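PDB 3NJR: precorrin-6y methylase from Rhodobacter capsulatus, which probably transfers methyl groups from S-adenosylmethionine to a precorrin in cobalamin biosynthesis, the C-terminal domain present here holding the cofactor product S-adenosyl-L-homocysteine. Local coordinates for residues N153-E158 with R195-W200. Residues are numbered along the deposited sequence; the frame is centred on the assembly and turned at random.
Sequences NAVTLE and RPQLQW
Ala154 and Leu198 form an antiparallel hydrogen-bonded pair, Ala154 N to Leu198 O at 2.8 Å and Leu198 N to Ala154 O at 3.0 Å. The pair lies where the parallel strands of the Rossmann-like class I methyltransferase sheet give way to the antiparallel strand 188-203, inserted between 149-154 and 173-185. Next to it, Asn153 and Gln199 form a non-hydrogen-bonded pair. On the face carrying Asn153 and Gln199 the two side chains run side by side, pointing the same way, their amide planes only 21° apart, and Gln199 NE2 gives Asn153 OD1 a weak hydrogen bond of 3.3 Å. Gln199 CG lies anti to the backbone N (chi1 -179°) and the chain continues extended, which carries the amide alongside that of Asn153. Asn153 ND2 turns instead to Thr47 OG1 of helix 41-51, another weak bond; the nearest atoms of the Asn153 side chain and of bound S-adenosyl-L-homocysteine are about 7 Å apart. Gln197 runs along the Ala154-Val155 backbone, CG against Ala154 O and Val155 CB, and NE2 3.8 Å from Asn153 CB. The opposite face has Ala154 and Leu198, CB to CB 4.4 Å, both touching helix 157-170, which Thr156 N-caps through OG1 to Ser159 N. Arg195 NE hydrogen-bonds Trp191 O of a neighbouring subunit, while the Arg195 aliphatic chain meets Val155, with Arg195 CD 3.9 Å from Val155 CG2.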
ATOM      1  N   ASN A 153      12.191  13.222  -4.383  1.00 28.07           N
ATOM      2  CA  ASN A 153      10.957  12.434  -4.563  1.00 29.31           C
ATOM      3  C   ASN A 153      10.894  11.829  -5.979  1.00 30.44           C
ATOM      4  O   ASN A 153      11.217  12.481  -6.951  1.00 30.94           O
ATOM      5  CB  ASN A 153       9.713  13.285  -4.298  1.00 28.62           C
ATOM      6  CG  ASN A 153       9.732  13.962  -2.918  1.00 29.06           C
ATOM      7  OD1 ASN A 153      10.246  13.414  -1.941  1.00 28.60           O
ATOM      8  ND2 ASN A 153       9.160  15.157  -2.844  1.00 27.04           N
ATOM      9  N   ALA A 154      10.491  10.574  -6.088  1.00 32.17           N
ATOM     10  CA  ALA A 154      10.334   9.919  -7.387  1.00 33.63           C
ATOM     11  C   ALA A 154       8.908   9.393  -7.552  1.00 34.60           C
ATOM     12  O   ALA A 154       8.358   8.794  -6.633  1.00 35.48           O
ATOM     13  CB  ALA A 154      11.319   8.784  -7.504  1.00 33.24           C
ATOM     14  N   VAL A 155       8.309   9.601  -8.718  1.00 35.66           N
ATOM     15  CA  VAL A 155       6.971   9.042  -8.975  1.00 36.25           C
ATOM     16  C   VAL A 155       6.885   8.171 -10.255  1.00 36.55           C
ATOM     17  O   VAL A 155       5.806   7.630 -10.573  1.00 37.12           O
ATOM     18  CB  VAL A 155       5.884  10.132  -8.942  1.00 36.07           C
ATOM     19  CG1 VAL A 155       5.994  11.055 -10.165  1.00 36.56           C
ATOM     20  CG2 VAL A 155       4.510   9.497  -8.829  1.00 37.02           C
ATOM     21  N   THR A 156       8.012   8.040 -10.972  1.00 36.01           N
ATOM     22  CA  THR A 156       8.126   7.121 -12.110  1.00 35.52           C
ATOM     23  C   THR A 156       9.015   5.928 -11.756  1.00 35.90           C
ATOM     24  O   THR A 156       9.903   6.033 -10.896  1.00 35.82           O
ATOM     25  CB  THR A 156       8.699   7.807 -13.380  1.00 35.38           C
ATOM     26  OG1 THR A 156      10.080   8.129 -13.176  1.00 34.85           O
ATOM     27  CG2 THR A 156       7.926   9.057 -13.726  1.00 34.77           C
ATOM     28  N   LEU A 157       8.794   4.800 -12.432  1.00 36.03           N
ATOM     29  CA  LEU A 157       9.602   3.604 -12.192  1.00 36.18           C
ATOM     30  C   LEU A 157      11.059   3.892 -12.493  1.00 37.19           C
ATOM     31  O   LEU A 157      11.962   3.364 -11.823  1.00 37.28           O
ATOM     32  CB  LEU A 157       9.096   2.412 -13.012  1.00 35.68           C
ATOM     33  CG  LEU A 157       7.700   1.863 -12.670  1.00 34.85           C
ATOM     34  CD1 LEU A 157       7.225   0.840 -13.686  1.00 33.81           C
ATOM     35  CD2 LEU A 157       7.696   1.259 -11.306  1.00 33.07           C
ATOM     36  N   GLU A 158      11.290   4.759 -13.484  1.00 38.06           N
ATOM     37  CA  GLU A 158      12.649   5.122 -13.881  1.00 38.63           C
ATOM     38  C   GLU A 158      13.377   5.972 -12.833  1.00 38.75           C
ATOM     39  O   GLU A 158      14.526   5.697 -12.504  1.00 38.31           O
ATOM     40  CB  GLU A 158      12.646   5.786 -15.254  1.00 38.98           C
ATOM     41  CG  GLU A 158      12.402   4.796 -16.405  1.00 39.71           C
ATOM     42  CD  GLU A 158      10.923   4.442 -16.618  1.00 43.13           C
ATOM     43  OE1 GLU A 158      10.031   5.135 -16.045  1.00 42.60           O
ATOM     44  OE2 GLU A 158      10.655   3.473 -17.385  1.00 44.16           O
ATOM     45  N   ARG A 195      -0.519   6.828  -6.092  1.00 41.78           N
ATOM     46  CA  ARG A 195       0.701   6.077  -6.407  1.00 40.96           C
ATOM     47  C   ARG A 195       1.614   6.097  -5.202  1.00 40.07           C
ATOM     48  O   ARG A 195       1.673   7.094  -4.489  1.00 40.44           O
ATOM     49  CB  ARG A 195       1.453   6.718  -7.561  1.00 41.15           C
ATOM     50  CG  ARG A 195       0.670   6.809  -8.816  1.00 42.51           C
ATOM     51  CD  ARG A 195       1.544   7.280  -9.946  1.00 46.51           C
ATOM     52  NE  ARG A 195       0.853   7.045 -11.213  1.00 50.72           N
ATOM     53  CZ  ARG A 195      -0.036   7.875 -11.757  1.00 51.43           C
ATOM     54  NH1 ARG A 195      -0.328   9.021 -11.152  1.00 50.99           N
ATOM     55  NH2 ARG A 195      -0.629   7.563 -12.910  1.00 51.64           N
ATOM     56  N   PRO A 196       2.355   5.010  -4.960  1.00 39.27           N
ATOM     57  CA  PRO A 196       3.418   5.245  -3.977  1.00 38.27           C
ATOM     58  C   PRO A 196       4.433   6.234  -4.561  1.00 37.81           C
ATOM     59  O   PRO A 196       4.538   6.380  -5.789  1.00 37.93           O
ATOM     60  CB  PRO A 196       4.049   3.870  -3.786  1.00 38.32           C
ATOM     61  CG  PRO A 196       3.720   3.125  -5.044  1.00 39.33           C
ATOM     62  CD  PRO A 196       2.457   3.701  -5.623  1.00 38.72           C
ATOM     63  N   GLN A 197       5.143   6.937  -3.690  1.00 36.82           N
ATOM     64  CA  GLN A 197       6.207   7.831  -4.108  1.00 35.33           C
ATOM     65  C   GLN A 197       7.421   7.368  -3.320  1.00 34.69           C
ATOM     66  O   GLN A 197       7.304   6.967  -2.157  1.00 34.18           O
ATOM     67  CB  GLN A 197       5.839   9.286  -3.788  1.00 35.25           C
ATOM     68  CG  GLN A 197       6.199  10.311  -4.875  1.00 35.84           C
ATOM     69  CD  GLN A 197       5.321  11.585  -4.854  1.00 35.76           C
ATOM     70  OE1 GLN A 197       4.111  11.538  -5.096  1.00 34.38           O
ATOM     71  NE2 GLN A 197       5.953  12.728  -4.602  1.00 36.66           N
ATOM     72  N   LEU A 198       8.581   7.369  -3.961  1.00 33.75           N
ATOM     73  CA  LEU A 198       9.809   7.061  -3.252  1.00 32.79           C
ATOM     74  C   LEU A 198      10.530   8.349  -2.887  1.00 31.95           C
ATOM     75  O   LEU A 198      10.479   9.332  -3.627  1.00 31.46           O
ATOM     76  CB  LEU A 198      10.694   6.116  -4.063  1.00 33.04           C
ATOM     77  CG  LEU A 198      10.774   4.661  -3.573  1.00 33.49           C
ATOM     78  CD1 LEU A 198       9.415   3.982  -3.554  1.00 33.55           C
ATOM     79  CD2 LEU A 198      11.779   3.854  -4.404  1.00 33.48           C
ATOM     80  N   GLN A 199      11.162   8.352  -1.720  1.00 30.89           N
ATOM     81  CA  GLN A 199      11.874   9.524  -1.255  1.00 29.58           C
ATOM     82  C   GLN A 199      13.208   9.112  -0.681  1.00 29.33           C
ATOM     83  O   GLN A 199      13.282   8.303   0.249  1.00 29.54           O
ATOM     84  CB  GLN A 199      11.065  10.309  -0.225  1.00 29.03           C
ATOM     85  CG  GLN A 199      11.777  11.575   0.268  1.00 27.46           C
ATOM     86  CD  GLN A 199      11.154  12.174   1.525  1.00 24.75           C
ATOM     87  OE1 GLN A 199      11.393  11.697   2.630  1.00 22.34           O
ATOM     88  NE2 GLN A 199      10.388  13.250   1.357  1.00 23.09           N
ATOM     89  N   TRP A 200      14.265   9.665  -1.253  1.00 28.56           N
ATOM     90  CA  TRP A 200      15.570   9.428  -0.722  1.00 28.40           C
ATOM     91  C   TRP A 200      16.051  10.644   0.046  1.00 28.86           C
ATOM     92  O   TRP A 200      15.789  11.815  -0.318  1.00 28.66           O
ATOM     93  CB  TRP A 200      16.548   9.043  -1.824  1.00 28.01           C
ATOM     94  CG  TRP A 200      17.944   8.821  -1.310  1.00 28.57           C
ATOM     95  CD1 TRP A 200      18.348   7.915  -0.360  1.00 27.89           C
ATOM     96  CD2 TRP A 200      19.122   9.530  -1.712  1.00 29.58           C
ATOM     97  NE1 TRP A 200      19.710   8.021  -0.143  1.00 27.96           N
ATOM     98  CE2 TRP A 200      20.211   8.995  -0.963  1.00 29.04           C
ATOM     99  CE3 TRP A 200      19.369  10.556  -2.643  1.00 30.29           C
ATOM    100  CZ2 TRP A 200      21.524   9.450  -1.116  1.00 29.87           C
ATOM    101  CZ3 TRP A 200      20.681  11.010  -2.805  1.00 32.44           C
ATOM    102  CH2 TRP A 200      21.746  10.451  -2.033  1.00 31.85           C
TER